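Sigma regulatory family protein-PP2C phosphatase (Chlamydia trachomatis serovar L2, PDB 6MAB) is the periplasmic sensor domain of the membrane protein RsbU, probably responsive to TCA cycle intermediates and linked in the full-length protein to a presumed phosphatase domain. Local coordinates at residues 54-59 with 85-90. Numbering follows the deposited sequence.
Sequences AEPDLA and NFRVVA
The backbone N of D57 donates a hydrogen bond of 2.8 Å to the carbonyl O of V89, with an angle of 158° at the hydrogen. The same oxygen is approached by P56 CA at 3.3 Å in a CA-H...O contact, so two neighbouring residues converge on one acceptor. Two residues earlier on the strand, R87 forms a long salt bridge with E55, NH1 to OE1 3.6 Å. OE1 comes to the guanidinium edge near its plane, but the carboxylate plane is turned 86° from it, an orientation unsuited to a paired, two-pronged bridge. The E55 chain bends at chi2 (-72°), which brings OE1 there, whereas R87 stretches out from CG to NE, and its NE is taken by the carbonyl of G98. V89 and A90 form a classic beta bulge opposite L77 on strand 74-80, in the edge strand of the five-stranded antiparallel sheet. The loop entering helix 58-68 thus fastens to the bulge, and D57, as N-cap, turns its OD1 to the backbone N of L60. P56, between E55 and D57 in sequence, packs against R87: its CG sits 3.9 Å above the centre of the guanidinium face, and CD reaches NH1 at 3.6 Å. V89 sets its CG1 against the E55-P56 peptide, 4.1 Å from P56 N, while the methyl of A90 touches L60, S61 and M64 of the helix.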
loop_
_atom_site.group_PDB
_atom_site.type_symbol
_atom_site.label_atom_id
_atom_site.label_comp_id
_atom_site.label_asym_id
_atom_site.label_seq_id
_atom_site.Cartn_x
_atom_site.Cartn_y
_atom_site.Cartn_z
ATOM N N ALA A 54 -28.106 10.841 5.115
ATOM C CA ALA A 54 -28.692 10.352 3.874
ATOM C C ALA A 54 -28.338 11.232 2.685
ATOM O O ALA A 54 -28.416 10.771 1.539
ATOM C CB ALA A 54 -30.215 10.259 4.002
ATOM N N GLU A 55 -27.958 12.479 2.934
ATOM C CA GLU A 55 -27.586 13.418 1.893
ATOM C C GLU A 55 -26.300 14.112 2.303
ATOM O O GLU A 55 -26.030 14.272 3.499
ATOM C CB GLU A 55 -28.679 14.474 1.656
ATOM C CG GLU A 55 -30.064 13.918 1.337
ATOM C CD GLU A 55 -30.171 13.303 -0.051
ATOM O OE1 GLU A 55 -29.218 13.425 -0.852
ATOM O OE2 GLU A 55 -31.224 12.697 -0.345
ATOM N N PRO A 56 -25.486 14.530 1.337
ATOM C CA PRO A 56 -24.242 15.226 1.676
ATOM C C PRO A 56 -24.482 16.342 2.680
ATOM O O PRO A 56 -25.385 17.166 2.522
ATOM C CB PRO A 56 -23.761 15.764 0.326
ATOM C CG PRO A 56 -24.325 14.815 -0.661
ATOM C CD PRO A 56 -25.671 14.421 -0.120
ATOM N N ASP A 57 -23.660 16.351 3.717
ATOM C CA ASP A 57 -23.793 17.231 4.871
ATOM C C ASP A 57 -22.594 18.171 4.877
ATOM O O ASP A 57 -21.496 17.793 5.302
ATOM C CB ASP A 57 -23.861 16.411 6.152
ATOM C CG ASP A 57 -24.155 17.256 7.396
ATOM O OD1 ASP A 57 -23.944 18.487 7.380
ATOM O OD2 ASP A 57 -24.575 16.659 8.408
ATOM N N LEU A 58 -22.818 19.406 4.419
ATOM C CA LEU A 58 -21.739 20.386 4.377
ATOM C C LEU A 58 -21.282 20.768 5.780
ATOM O O LEU A 58 -20.077 20.840 6.050
ATOM C CB LEU A 58 -22.190 21.626 3.603
ATOM C CG LEU A 58 -21.132 22.721 3.466
ATOM C CD1 LEU A 58 -19.872 22.171 2.804
ATOM C CD2 LEU A 58 -21.670 23.908 2.675
ATOM N N ALA A 59 -22.228 21.003 6.689
ATOM C CA ALA A 59 -21.878 21.379 8.054
ATOM C C ALA A 59 -20.972 20.340 8.692
ATOM O O ALA A 59 -19.957 20.674 9.311
ATOM C CB ALA A 59 -23.147 21.564 8.889
ATOM N N ASN A 85 -24.869 1.567 -4.635
ATOM C CA ASN A 85 -23.871 2.564 -4.994
ATOM C C ASN A 85 -23.367 3.285 -3.747
ATOM O O ASN A 85 -24.087 3.431 -2.752
ATOM C CB ASN A 85 -24.453 3.588 -5.969
ATOM C CG ASN A 85 -24.804 2.984 -7.324
ATOM O OD1 ASN A 85 -24.124 2.086 -7.816
ATOM N ND2 ASN A 85 -25.866 3.486 -7.932
ATOM N N PHE A 86 -22.124 3.760 -3.822
ATOM C CA PHE A 86 -21.483 4.486 -2.730
ATOM C C PHE A 86 -21.368 5.965 -3.069
ATOM O O PHE A 86 -21.011 6.330 -4.198
ATOM C CB PHE A 86 -20.087 3.920 -2.449
ATOM C CG PHE A 86 -20.106 2.572 -1.793
ATOM C CD1 PHE A 86 -20.253 2.466 -0.429
ATOM C CD2 PHE A 86 -19.981 1.420 -2.542
ATOM C CE1 PHE A 86 -20.271 1.222 0.193
ATOM C CE2 PHE A 86 -20.002 0.176 -1.930
ATOM C CZ PHE A 86 -20.152 0.086 -0.556
ATOM N N ARG A 87 -21.662 6.820 -2.096
ATOM C CA ARG A 87 -21.621 8.261 -2.313
ATOM C C ARG A 87 -21.050 8.965 -1.087
ATOM O O ARG A 87 -21.429 8.648 0.043
ATOM C CB ARG A 87 -23.011 8.794 -2.620
ATOM C CG ARG A 87 -23.027 10.223 -3.084
ATOM C CD ARG A 87 -24.453 10.707 -3.273
ATOM N NE ARG A 87 -24.491 11.984 -3.971
ATOM C CZ ARG A 87 -25.486 12.860 -3.881
ATOM N NH1 ARG A 87 -26.531 12.615 -3.097
ATOM N NH2 ARG A 87 -25.425 13.995 -4.567
ATOM N N VAL A 88 -20.148 9.926 -1.308
ATOM C CA VAL A 88 -19.569 10.680 -0.200
ATOM C C VAL A 88 -20.624 11.616 0.366
ATOM O O VAL A 88 -21.125 12.507 -0.332
ATOM C CB VAL A 88 -18.330 11.473 -0.638
ATOM C CG1 VAL A 88 -17.796 12.263 0.526
ATOM C CG2 VAL A 88 -17.231 10.557 -1.195
ATOM N N VAL A 89 -20.960 11.437 1.640
ATOM C CA VAL A 89 -21.936 12.309 2.290
ATOM C C VAL A 89 -21.323 13.205 3.355
ATOM O O VAL A 89 -22.022 14.095 3.863
ATOM C CB VAL A 89 -23.113 11.504 2.880
ATOM C CG1 VAL A 89 -23.880 10.796 1.763
ATOM C CG2 VAL A 89 -22.639 10.499 3.908
ATOM N N ALA A 90 -20.054 13.011 3.705
ATOM C CA ALA A 90 -19.320 13.961 4.528
ATOM C C ALA A 90 -17.834 13.705 4.319
ATOM O O ALA A 90 -17.417 12.550 4.211
ATOM C CB ALA A 90 -19.690 13.827 6.007
#